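Local structure of quinone oxidoreductase (Coxiella burnetii, 3TQH) at residues K5-D13 with K22-E30; L71-V79 with F128-T136. The protein binds NADPH and probably reduces quinones with it, as a member of the medium-chain dehydrogenase/reductase family. All coordinates share one frame; numbering follows the deposited sequence.

Contact 1 of 2, residues K5-D13 with K22-E30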
ATOM      1  N   LYS A   5      19.313 -12.935  21.647  1.00 44.03           N
ATOM      2  CA  LYS A   5      18.323 -11.833  21.478  1.00 41.64           C
ATOM      3  C   LYS A   5      18.619 -10.935  20.265  1.00 39.54           C
ATOM      4  O   LYS A   5      17.974  -9.896  20.099  1.00 37.92           O
ATOM      5  CB  LYS A   5      18.271 -10.985  22.754  1.00 43.40           C
ATOM      6  CG  LYS A   5      17.691 -11.702  23.966  1.00 45.40           C
ATOM      7  CD  LYS A   5      17.496 -10.736  25.141  1.00 47.52           C
ATOM      8  CE  LYS A   5      16.409 -11.210  26.110  1.00 48.32           C
ATOM      9  NZ  LYS A   5      16.876 -12.305  27.005  1.00 50.88           N
ATOM     10  N   GLU A   6      19.571 -11.336  19.420  1.00 39.52           N
ATOM     11  CA  GLU A   6      19.918 -10.564  18.215  1.00 37.89           C
ATOM     12  C   GLU A   6      19.115 -10.975  16.981  1.00 34.91           C
ATOM     13  O   GLU A   6      18.609 -12.095  16.895  1.00 34.98           O
ATOM     14  CB  GLU A   6      21.401 -10.707  17.867  1.00 40.05           C
ATOM     15  CG  GLU A   6      22.363  -9.931  18.756  1.00 43.67           C
ATOM     16  CD  GLU A   6      23.341  -9.109  17.932  1.00 45.29           C
ATOM     17  OE1 GLU A   6      24.539  -9.462  17.864  1.00 47.99           O
ATOM     18  OE2 GLU A   6      22.894  -8.113  17.326  1.00 44.81           O
HETATM   19  N   MSE A   7      19.032 -10.050  16.024  1.00 32.39           N
HETATM   20  CA  MSE A   7      18.438 -10.302  14.717  1.00 29.70           C
HETATM   21  C   MSE A   7      19.066  -9.389  13.664  1.00 28.14           C
HETATM   22  O   MSE A   7      19.712  -8.394  14.000  1.00 28.37           O
HETATM   23  CB  MSE A   7      16.934 -10.047  14.767  1.00 28.07           C
HETATM   24  CG  MSE A   7      16.549  -8.596  15.091  1.00 28.28           C
HETATM   25 SE   MSE A   7      14.698  -8.221  14.660  1.00 28.90          SE
HETATM   26  CE  MSE A   7      14.674  -6.267  14.842  1.00 26.93           C
ATOM     27  N   LYS A   8      18.864  -9.737  12.395  1.00 26.18           N
ATOM     28  CA  LYS A   8      19.225  -8.874  11.266  1.00 24.86           C
ATOM     29  C   LYS A   8      18.037  -7.975  10.917  1.00 21.84           C
ATOM     30  O   LYS A   8      16.889  -8.431  10.888  1.00 20.14           O
ATOM     31  CB  LYS A   8      19.622  -9.708  10.041  1.00 25.21           C
ATOM     32  CG  LYS A   8      20.722 -10.746  10.304  1.00 28.93           C
ATOM     33  CD  LYS A   8      20.988 -11.612   9.060  1.00 30.71           C
ATOM     34  CE  LYS A   8      22.103 -12.639   9.285  1.00 34.28           C
ATOM     35  NZ  LYS A   8      21.653 -13.833  10.065  1.00 35.68           N
ATOM     36  N   ALA A   9      18.320  -6.703  10.652  1.00 20.92           N
ATOM     37  CA  ALA A   9      17.289  -5.734  10.283  1.00 18.84           C
ATOM     38  C   ALA A   9      17.874  -4.581   9.471  1.00 18.59           C
ATOM     39  O   ALA A   9      19.042  -4.235   9.633  1.00 20.22           O
ATOM     40  CB  ALA A   9      16.606  -5.203  11.522  1.00 18.67           C
ATOM     41  N   ILE A  10      17.065  -4.003   8.585  1.00 16.97           N
ATOM     42  CA  ILE A  10      17.479  -2.830   7.823  1.00 16.89           C
ATOM     43  C   ILE A  10      17.207  -1.591   8.663  1.00 17.15           C
ATOM     44  O   ILE A  10      16.103  -1.402   9.155  1.00 16.84           O
ATOM     45  CB  ILE A  10      16.729  -2.707   6.475  1.00 15.40           C
ATOM     46  CG1 ILE A  10      17.150  -3.833   5.516  1.00 15.63           C
ATOM     47  CG2 ILE A  10      16.988  -1.339   5.830  1.00 15.56           C
ATOM     48  CD1 ILE A  10      18.581  -3.747   5.036  1.00 16.17           C
ATOM     49  N   GLN A  11      18.224  -0.760   8.845  1.00 18.49           N
ATOM     50  CA  GLN A  11      18.042   0.519   9.516  1.00 18.91           C
ATOM     51  C   GLN A  11      18.658   1.625   8.695  1.00 19.15           C
ATOM     52  O   GLN A  11      19.414   1.362   7.767  1.00 19.64           O
ATOM     53  CB  GLN A  11      18.656   0.488  10.914  1.00 20.76           C
ATOM     54  CG  GLN A  11      17.743  -0.170  11.936  1.00 20.96           C
ATOM     55  CD  GLN A  11      18.372  -0.339  13.303  1.00 22.99           C
ATOM     56  OE1 GLN A  11      17.794  -0.994  14.164  1.00 24.95           O
ATOM     57  NE2 GLN A  11      19.554   0.236  13.512  1.00 24.02           N
ATOM     58  N   PHE A  12      18.302   2.858   9.024  1.00 19.49           N
ATOM     59  CA  PHE A  12      18.984   4.024   8.488  1.00 20.42           C
ATOM     60  C   PHE A  12      19.281   4.977   9.642  1.00 22.60           C
ATOM     61  O   PHE A  12      18.479   5.108  10.562  1.00 22.61           O
ATOM     62  CB  PHE A  12      18.172   4.687   7.358  1.00 19.00           C
ATOM     63  CG  PHE A  12      16.836   5.259   7.788  1.00 17.78           C
ATOM     64  CD1 PHE A  12      16.654   6.632   7.886  1.00 18.51           C
ATOM     65  CD2 PHE A  12      15.755   4.430   8.056  1.00 16.36           C
ATOM     66  CE1 PHE A  12      15.426   7.171   8.269  1.00 18.08           C
ATOM     67  CE2 PHE A  12      14.526   4.959   8.447  1.00 15.45           C
ATOM     68  CZ  PHE A  12      14.364   6.332   8.552  1.00 16.62           C
ATOM     69  N   ASP A  13      20.452   5.608   9.594  1.00 24.73           N
ATOM     70  CA  ASP A  13      20.915   6.516  10.640  1.00 27.31           C
ATOM     71  C   ASP A  13      20.606   7.975  10.318  1.00 27.80           C
ATOM     72  O   ASP A  13      20.600   8.824  11.203  1.00 29.45           O
ATOM     73  CB  ASP A  13      22.427   6.358  10.834  1.00 29.80           C
ATOM     74  CG  ASP A  13      22.815   4.973  11.325  1.00 31.02           C
ATOM     75  OD1 ASP A  13      21.977   4.048  11.224  1.00 30.87           O
ATOM     76  OD2 ASP A  13      23.958   4.807  11.811  1.00 34.58           O
ATOM     77  N   LYS A  22      21.057   0.186   5.744  1.00 21.31           N
ATOM     78  CA  LYS A  22      22.107  -0.758   6.129  1.00 23.41           C
ATOM     79  C   LYS A  22      21.506  -2.022   6.738  1.00 22.73           C
ATOM     80  O   LYS A  22      20.537  -1.950   7.499  1.00 21.44           O
ATOM     81  CB  LYS A  22      23.053  -0.129   7.156  1.00 25.67           C
ATOM     82  CG  LYS A  22      23.408   1.331   6.900  1.00 27.57           C
ATOM     83  CD  LYS A  22      24.462   1.834   7.888  1.00 31.49           C
ATOM     84  CE  LYS A  22      23.862   2.126   9.258  1.00 31.92           C
ATOM     85  NZ  LYS A  22      24.899   2.115  10.326  1.00 35.27           N
ATOM     86  N   LEU A  23      22.087  -3.171   6.398  1.00 23.70           N
ATOM     87  CA  LEU A  23      21.753  -4.425   7.062  1.00 23.86           C
ATOM     88  C   LEU A  23      22.563  -4.451   8.348  1.00 25.76           C
ATOM     89  O   LEU A  23      23.788  -4.440   8.313  1.00 27.81           O
ATOM     90  CB  LEU A  23      22.087  -5.632   6.176  1.00 24.48           C
ATOM     91  CG  LEU A  23      21.564  -7.000   6.633  1.00 24.34           C
ATOM     92  CD1 LEU A  23      20.048  -7.045   6.568  1.00 22.14           C
ATOM     93  CD2 LEU A  23      22.159  -8.112   5.791  1.00 25.41           C
ATOM     94  N   VAL A  24      21.863  -4.473   9.479  1.00 25.43           N
ATOM     95  CA  VAL A  24      22.466  -4.242  10.790  1.00 27.35           C
ATOM     96  C   VAL A  24      22.042  -5.322  11.782  1.00 27.65           C
ATOM     97  O   VAL A  24      20.924  -5.835  11.718  1.00 26.14           O
ATOM     98  CB  VAL A  24      22.053  -2.833  11.319  1.00 27.06           C
ATOM     99  CG1 VAL A  24      22.032  -2.778  12.835  1.00 28.37           C
ATOM    100  CG2 VAL A  24      22.972  -1.766  10.760  1.00 28.06           C
ATOM    101  N   ASP A  25      22.953  -5.675  12.677  1.00 30.05           N
ATOM    102  CA  ASP A  25      22.632  -6.517  13.822  1.00 31.10           C
ATOM    103  C   ASP A  25      21.972  -5.657  14.891  1.00 30.83           C
ATOM    104  O   ASP A  25      22.488  -4.595  15.253  1.00 31.99           O
ATOM    105  CB  ASP A  25      23.892  -7.180  14.393  1.00 34.26           C
ATOM    106  CG  ASP A  25      24.310  -8.415  13.618  1.00 35.62           C
ATOM    107  OD1 ASP A  25      23.435  -9.072  13.004  1.00 34.96           O
ATOM    108  OD2 ASP A  25      25.518  -8.733  13.637  1.00 40.13           O
ATOM    109  N   THR A  26      20.832  -6.120  15.389  1.00 29.59           N
ATOM    110  CA  THR A  26      20.039  -5.347  16.331  1.00 29.21           C
ATOM    111  C   THR A  26      19.243  -6.294  17.232  1.00 28.98           C
ATOM    112  O   THR A  26      19.005  -7.443  16.859  1.00 28.22           O
ATOM    113  CB  THR A  26      19.087  -4.393  15.567  1.00 27.20           C
ATOM    114  OG1 THR A  26      18.939  -3.160  16.291  1.00 28.17           O
ATOM    115  CG2 THR A  26      17.723  -5.046  15.322  1.00 24.94           C
ATOM    116  N   PRO A  27      18.826  -5.817  18.418  1.00 29.63           N
ATOM    117  CA  PRO A  27      18.069  -6.678  19.325  1.00 29.95           C
ATOM    118  C   PRO A  27      16.672  -7.014  18.815  1.00 27.57           C
ATOM    119  O   PRO A  27      16.115  -6.282  17.983  1.00 25.48           O
ATOM    120  CB  PRO A  27      17.952  -5.841  20.607  1.00 31.85           C
ATOM    121  CG  PRO A  27      18.762  -4.613  20.383  1.00 32.68           C
ATOM    122  CD  PRO A  27      18.918  -4.440  18.927  1.00 30.49           C
ATOM    123  N   THR A  28      16.110  -8.110  19.321  1.00 27.91           N
ATOM    124  CA  THR A  28      14.730  -8.463  19.011  1.00 26.30           C
ATOM    125  C   THR A  28      13.829  -7.437  19.686  1.00 26.35           C
ATOM    126  O   THR A  28      14.158  -6.944  20.766  1.00 28.30           O
ATOM    127  CB  THR A  28      14.360  -9.891  19.486  1.00 27.07           C
ATOM    128  OG1 THR A  28      14.863 -10.111  20.807  1.00 29.43           O
ATOM    129  CG2 THR A  28      14.956 -10.935  18.552  1.00 27.09           C
ATOM    130  N   PRO A  29      12.708  -7.086  19.041  1.00 24.74           N
ATOM    131  CA  PRO A  29      11.761  -6.158  19.653  1.00 25.15           C
ATOM    132  C   PRO A  29      11.266  -6.628  21.020  1.00 27.17           C
ATOM    133  O   PRO A  29      11.094  -7.830  21.242  1.00 27.41           O
ATOM    134  CB  PRO A  29      10.593  -6.148  18.668  1.00 23.03           C
ATOM    135  CG  PRO A  29      11.169  -6.552  17.381  1.00 21.67           C
ATOM    136  CD  PRO A  29      12.304  -7.465  17.676  1.00 22.66           C
ATOM    137  N   GLU A  30      11.054  -5.679  21.921  1.00 28.86           N
ATOM    138  CA  GLU A  30      10.337  -5.946  23.159  1.00 31.07           C
ATOM    139  C   GLU A  30       8.853  -6.063  22.834  1.00 29.92           C
ATOM    140  O   GLU A  30       8.365  -5.434  21.898  1.00 28.26           O
ATOM    141  CB  GLU A  30      10.564  -4.820  24.167  1.00 33.39           C
ATOM    142  CG  GLU A  30      12.007  -4.691  24.633  1.00 35.77           C
ATOM    143  CD  GLU A  30      12.273  -3.406  25.406  1.00 38.62           C
ATOM    144  OE1 GLU A  30      11.868  -2.320  24.932  1.00 38.83           O
ATOM    145  OE2 GLU A  30      12.899  -3.482  26.482  1.00 41.41           O
TER

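Contact 2 of 2, residues L71-V79 with F128-T136. With SO4 (sulfate ion), chain D.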
ATOM      1  N   LEU A  71      12.311   0.171   8.941  1.00 13.43           N
ATOM      2  CA  LEU A  71      11.369   0.542   7.896  1.00 12.48           C
ATOM      3  C   LEU A  71      10.405  -0.600   7.606  1.00 11.76           C
ATOM      4  O   LEU A  71      10.716  -1.762   7.849  1.00 11.59           O
ATOM      5  CB  LEU A  71      12.112   0.899   6.609  1.00 12.51           C
ATOM      6  CG  LEU A  71      12.598   2.338   6.406  1.00 13.43           C
ATOM      7  CD1 LEU A  71      13.201   2.466   5.006  1.00 13.29           C
ATOM      8  CD2 LEU A  71      11.480   3.354   6.602  1.00 13.13           C
ATOM      9  N   GLY A  72       9.236  -0.257   7.068  1.00 11.42           N
ATOM     10  CA  GLY A  72       8.269  -1.254   6.607  1.00 10.87           C
ATOM     11  C   GLY A  72       7.129  -1.482   7.582  1.00 11.30           C
ATOM     12  O   GLY A  72       7.339  -1.520   8.791  1.00 12.20           O
ATOM     13  N   TYR A  73       5.922  -1.635   7.050  1.00 10.99           N
ATOM     14  CA  TYR A  73       4.731  -1.869   7.868  1.00 11.73           C
ATOM     15  C   TYR A  73       4.058  -3.218   7.583  1.00 11.89           C
ATOM     16  O   TYR A  73       3.406  -3.766   8.463  1.00 12.85           O
ATOM     17  CB  TYR A  73       3.705  -0.757   7.638  1.00 12.03           C
ATOM     18  CG  TYR A  73       4.153   0.643   8.019  1.00 12.08           C
ATOM     19  CD1 TYR A  73       4.493   0.965   9.331  1.00 12.85           C
ATOM     20  CD2 TYR A  73       4.195   1.658   7.070  1.00 11.61           C
ATOM     21  CE1 TYR A  73       4.889   2.259   9.677  1.00 13.01           C
ATOM     22  CE2 TYR A  73       4.579   2.950   7.406  1.00 11.53           C
ATOM     23  CZ  TYR A  73       4.924   3.245   8.702  1.00 12.59           C
ATOM     24  OH  TYR A  73       5.308   4.535   9.014  1.00 14.05           O
ATOM     25  N   ASP A  74       4.203  -3.730   6.360  1.00 11.31           N
ATOM     26  CA  ASP A  74       3.513  -4.935   5.915  1.00 11.62           C
ATOM     27  C   ASP A  74       4.367  -6.152   6.215  1.00 11.47           C
ATOM     28  O   ASP A  74       5.563  -6.156   5.906  1.00 11.03           O
ATOM     29  CB  ASP A  74       3.299  -4.906   4.398  1.00 11.66           C
ATOM     30  CG  ASP A  74       2.191  -3.967   3.958  1.00 13.82           C
ATOM     31  OD1 ASP A  74       1.519  -3.352   4.821  1.00 16.91           O
ATOM     32  OD2 ASP A  74       1.988  -3.856   2.722  1.00 15.00           O
ATOM     33  N   PHE A  75       3.762  -7.194   6.783  1.00 11.57           N
ATOM     34  CA  PHE A  75       4.520  -8.398   7.094  1.00 11.76           C
ATOM     35  C   PHE A  75       3.687  -9.668   7.074  1.00 12.60           C
ATOM     36  O   PHE A  75       2.463  -9.646   7.147  1.00 13.12           O
ATOM     37  CB  PHE A  75       5.189  -8.277   8.470  1.00 12.06           C
ATOM     38  CG  PHE A  75       4.270  -8.604   9.613  1.00 12.06           C
ATOM     39  CD1 PHE A  75       3.499  -7.614  10.206  1.00 11.72           C
ATOM     40  CD2 PHE A  75       4.154  -9.907  10.073  1.00 11.67           C
ATOM     41  CE1 PHE A  75       2.645  -7.922  11.251  1.00 12.60           C
ATOM     42  CE2 PHE A  75       3.303 -10.222  11.105  1.00 12.33           C
ATOM     43  CZ  PHE A  75       2.545  -9.232  11.698  1.00 13.58           C
ATOM     44  N   SER A  76       4.406 -10.775   7.035  1.00 13.17           N
ATOM     45  CA  SER A  76       3.843 -12.105   7.001  1.00 14.35           C
ATOM     46  C   SER A  76       4.819 -12.981   7.786  1.00 14.76           C
ATOM     47  O   SER A  76       6.031 -12.804   7.670  1.00 14.37           O
ATOM     48  CB  SER A  76       3.759 -12.549   5.543  1.00 14.51           C
ATOM     49  OG  SER A  76       3.009 -13.726   5.407  1.00 17.82           O
ATOM     50  N   GLY A  77       4.307 -13.900   8.602  1.00 15.71           N
ATOM     51  CA  GLY A  77       5.184 -14.741   9.427  1.00 16.40           C
ATOM     52  C   GLY A  77       4.529 -15.640  10.465  1.00 17.40           C
ATOM     53  O   GLY A  77       3.323 -15.879  10.434  1.00 17.51           O
ATOM     54  N   GLU A  78       5.349 -16.137  11.389  1.00 18.18           N
ATOM     55  CA  GLU A  78       4.918 -17.100  12.404  1.00 19.99           C
ATOM     56  C   GLU A  78       5.041 -16.497  13.806  1.00 19.81           C
ATOM     57  O   GLU A  78       6.049 -15.860  14.123  1.00 19.29           O
ATOM     58  CB  GLU A  78       5.766 -18.371  12.302  1.00 21.68           C
ATOM     59  CG  GLU A  78       5.314 -19.521  13.215  1.00 25.24           C
ATOM     60  CD  GLU A  78       6.247 -20.740  13.163  1.00 29.16           C
ATOM     61  OE1 GLU A  78       7.387 -20.613  12.647  1.00 29.78           O
ATOM     62  OE2 GLU A  78       5.839 -21.828  13.649  1.00 32.28           O
ATOM     63  N   VAL A  79       4.016 -16.698  14.635  1.00 20.38           N
ATOM     64  CA  VAL A  79       4.033 -16.237  16.023  1.00 20.85           C
ATOM     65  C   VAL A  79       4.961 -17.129  16.841  1.00 22.64           C
ATOM     66  O   VAL A  79       4.775 -18.346  16.897  1.00 23.67           O
ATOM     67  CB  VAL A  79       2.628 -16.258  16.649  1.00 21.75           C
ATOM     68  CG1 VAL A  79       2.679 -15.821  18.110  1.00 22.57           C
ATOM     69  CG2 VAL A  79       1.674 -15.370  15.851  1.00 20.27           C
ATOM     70  N   PHE A 128       3.313 -16.865   1.923  1.00 19.56           N
ATOM     71  CA  PHE A 128       3.783 -15.798   2.802  1.00 17.70           C
ATOM     72  C   PHE A 128       4.090 -14.508   2.027  1.00 16.29           C
ATOM     73  O   PHE A 128       3.762 -13.415   2.486  1.00 15.00           O
ATOM     74  CB  PHE A 128       5.018 -16.254   3.593  1.00 17.85           C
ATOM     75  CG  PHE A 128       4.699 -17.181   4.736  1.00 18.82           C
ATOM     76  CD1 PHE A 128       4.919 -18.546   4.626  1.00 20.57           C
ATOM     77  CD2 PHE A 128       4.172 -16.686   5.923  1.00 18.42           C
ATOM     78  CE1 PHE A 128       4.630 -19.402   5.677  1.00 21.84           C
ATOM     79  CE2 PHE A 128       3.881 -17.535   6.982  1.00 19.83           C
ATOM     80  CZ  PHE A 128       4.112 -18.897   6.859  1.00 21.45           C
ATOM     81  N   LEU A 129       4.713 -14.644   0.857  1.00 16.75           N
ATOM     82  CA  LEU A 129       4.995 -13.504  -0.016  1.00 15.68           C
ATOM     83  C   LEU A 129       3.715 -12.776  -0.442  1.00 15.44           C
ATOM     84  O   LEU A 129       3.664 -11.540  -0.436  1.00 14.42           O
ATOM     85  CB  LEU A 129       5.770 -13.954  -1.257  1.00 16.82           C
ATOM     86  CG  LEU A 129       7.195 -14.449  -1.008  1.00 17.39           C
ATOM     87  CD1 LEU A 129       7.714 -15.207  -2.219  1.00 18.40           C
ATOM     88  CD2 LEU A 129       8.114 -13.289  -0.643  1.00 14.90           C
ATOM     89  N   GLN A 130       2.690 -13.536  -0.819  1.00 16.60           N
ATOM     90  CA  GLN A 130       1.394 -12.943  -1.147  1.00 16.74           C
ATOM     91  C   GLN A 130       0.777 -12.248   0.070  1.00 15.64           C
ATOM     92  O   GLN A 130       0.250 -11.143  -0.042  1.00 14.63           O
ATOM     93  CB  GLN A 130       0.425 -13.999  -1.688  1.00 18.91           C
ATOM     94  CG  GLN A 130       0.714 -14.439  -3.115  1.00 20.78           C
ATOM     95  CD  GLN A 130      -0.211 -15.543  -3.584  1.00 24.00           C
ATOM     96  OE1 GLN A 130      -0.530 -16.466  -2.829  1.00 26.02           O
ATOM     97  NE2 GLN A 130      -0.640 -15.463  -4.838  1.00 25.75           N
ATOM     98  N   ALA A 131       0.853 -12.900   1.227  1.00 15.85           N
ATOM     99  CA  ALA A 131       0.263 -12.362   2.451  1.00 15.62           C
ATOM    100  C   ALA A 131       0.898 -11.037   2.888  1.00 14.25           C
ATOM    101  O   ALA A 131       0.206 -10.169   3.407  1.00 14.15           O
ATOM    102  CB  ALA A 131       0.340 -13.384   3.579  1.00 16.16           C
ATOM    103  N   ALA A 132       2.208 -10.890   2.690  1.00 13.75           N
ATOM    104  CA  ALA A 132       2.922  -9.676   3.098  1.00 12.77           C
ATOM    105  C   ALA A 132       2.731  -8.546   2.093  1.00 12.39           C
ATOM    106  O   ALA A 132       2.911  -7.386   2.426  1.00 11.76           O
ATOM    107  CB  ALA A 132       4.411  -9.964   3.279  1.00 12.44           C
ATOM    108  N   SER A 133       2.371  -8.889   0.863  1.00 13.47           N
ATOM    109  CA  SER A 133       2.191  -7.902  -0.201  1.00 13.50           C
ATOM    110  C   SER A 133       0.806  -7.260  -0.198  1.00 14.09           C
ATOM    111  O   SER A 133       0.590  -6.242  -0.854  1.00 14.18           O
ATOM    112  CB  SER A 133       2.460  -8.552  -1.558  1.00 14.28           C
ATOM    113  OG  SER A 133       3.824  -8.938  -1.671  1.00 14.18           O
ATOM    114  N   LEU A 134      -0.116  -7.843   0.556  1.00 14.98           N
ATOM    115  CA  LEU A 134      -1.528  -7.478   0.484  1.00 16.26           C
ATOM    116  C   LEU A 134      -2.005  -6.342   1.413  1.00 16.28           C
ATOM    117  O   LEU A 134      -2.758  -5.484   0.962  1.00 17.46           O
ATOM    118  CB  LEU A 134      -2.384  -8.730   0.720  1.00 17.55           C
ATOM    119  CG  LEU A 134      -3.881  -8.646   0.426  1.00 19.11           C
ATOM    120  CD1 LEU A 134      -4.159  -8.282  -1.028  1.00 19.06           C
ATOM    121  CD2 LEU A 134      -4.547  -9.959   0.791  1.00 19.60           C
ATOM    122  N   PRO A 135      -1.603  -6.337   2.702  1.00 15.80           N
ATOM    123  CA  PRO A 135      -2.281  -5.468   3.675  1.00 16.16           C
ATOM    124  C   PRO A 135      -2.397  -3.976   3.325  1.00 16.00           C
ATOM    125  O   PRO A 135      -3.513  -3.473   3.220  1.00 17.23           O
ATOM    126  CB  PRO A 135      -1.454  -5.670   4.949  1.00 15.74           C
ATOM    127  CG  PRO A 135      -0.944  -7.040   4.824  1.00 15.46           C
ATOM    128  CD  PRO A 135      -0.610  -7.194   3.373  1.00 15.26           C
ATOM    129  N   THR A 136      -1.279  -3.278   3.133  1.00 14.73           N
ATOM    130  CA  THR A 136      -1.347  -1.841   2.856  1.00 14.68           C
ATOM    131  C   THR A 136      -2.030  -1.560   1.514  1.00 14.81           C
ATOM    132  O   THR A 136      -3.019  -0.828   1.466  1.00 15.62           O
ATOM    133  CB  THR A 136       0.042  -1.153   2.904  1.00 13.79           C
ATOM    134  OG1 THR A 136       0.501  -1.099   4.261  1.00 14.28           O
ATOM    135  CG2 THR A 136      -0.046   0.275   2.355  1.00 13.35           C
TER
HETATM  136  S   SO4 D 320       6.100 -18.982   0.742  1.00 53.37           S
HETATM  137  O1  SO4 D 320       7.178 -19.222   1.699  1.00 53.41           O
HETATM  138  O2  SO4 D 320       6.082 -20.049  -0.262  1.00 53.89           O
HETATM  139  O3  SO4 D 320       4.808 -19.013   1.426  1.00 53.15           O
HETATM  140  O4  SO4 D 320       6.310 -17.683   0.099  1.00 52.67           O
HETATM  141  O   HOH W   1       0.950  -3.552   0.269  1.00  2.00           O

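Contact 1 of 2, residues K5-D13 with K22-E30
The flat carboxamide of Gln11 meets Thr26 and Val24 along one face of a two-stranded antiparallel hairpin. Its OE1 accepts a hydrogen bond from Thr26 OG1 at 3.2 Å, with the hydroxyl tilted 31° from the amide plane. Its NE2 lies against Val24 CG1. At the end of the pairing, the carboxylate of Asp13 takes Lys22 NZ from above its plane, a salt bridge of 3.2 Å to OD2. The carboxylate planes of Glu6 and Asp25 are turned 73° from each other, with Glu6 OE1 4.4 Å from Asp25 OD2. These like charges would probably repel each other mildly.

The selenomethionine Met7 runs beside Thr26 on the same face as Ala9 and Gln11. Its CG sits between the backbone N and the carbonyl carbon (chi1 63°), and the extended chain carries CE onto Thr26 CG2 and Pro29 CD. On the other face, Ile10 CD1 packs on Leu23 CD1 at 3.9 Å.

Paired backbone bonds join Met7 with Thr26, Ala9 with Val24 and Gln11 with Lys22. Beyond the paired residues, Thr28 N still bonds to Lys5 O at 2.7 Å. Tyr111 packs on Met7, Thr28 and Pro29. This is the N-terminal beta hairpin of the chain, laid at the protein surface.

Contact 2 of 2, residues L71-V79 with F128-T136
Strand 74-79 and helix 128-133 run roughly antiparallel, at 145°, with their axes 6.3 Å apart at closest approach; the CA atoms of Phe75 and Ala132 are the nearest pair, 4.5 Å apart. Small residues make this close approach possible. Ser76 CB rests on Ala132 CB at 3.5 Å, and Ser76 OG lies close to Ala131 CB.

Ser76 has its hydroxyl opposite the backbone N (chi1 -169°), which brings OG to the first turn of the helix. There OG donates to Phe128 O at 3.0 Å, in the carbonyl plane and on a lone pair. The same oxygen accepts Ala132 N, so two bonds grip it. Ser76 OG also lies at the edge of the Phe128 ring, near CD2. Elsewhere around this ring, His41 stacks on it and Lys122 makes a cation-pi contact. A sulfate, probably from the crystallisation liquor, accepts a nearly straight bond from Phe128 N to O3 at 2.7 Å.

At the other end, Asp74 points toward Pro135 and Thr136. Its OD1 accepts Thr136 OG1 at 2.5 Å, on the syn side and 25° out of the carboxylate plane, and the two side chains meet nearly perpendicular. Thr136 N makes weak bonds to both carboxylate oxygens. Asp74 CB touches Ala132 O at 3.2 Å. One water donates to Asp74 OD2 and to Ser133 O, linking the carboxylate to the backbone at Ser133.

Thr136 OG1 also has a weak hydrogen bond with Lys268, an NADPH-binding residue, and Thr136 touches the cofactor. The contact thus joins a strand of the GroES-like catalytic domain to the helical segments that lead into the NADPH pocket of a medium-chain dehydrogenase/reductase.

How the contacts relate
The hairpin of contact 1 is complete in the sequence before contact 2 begins. The centres of the two contacts lie about 18 Å apart. They touch directly where Phe12 CE2 packs on Leu71 CG at 3.8 Å. Tyr108 adds an indirect tie, since its backbone bonds to both Ile10 and Leu71. Contact 1 is a surface hairpin away from the annotated sites, and its centre lies about 24 Å from the centre of the chain. Contact 2 is buried, with its centre about 11 Å from the centre of the chain. It alone of the two reaches the cofactor: the side chain of Thr136 is about 4 Å from the bound NADPH at the nearest atoms.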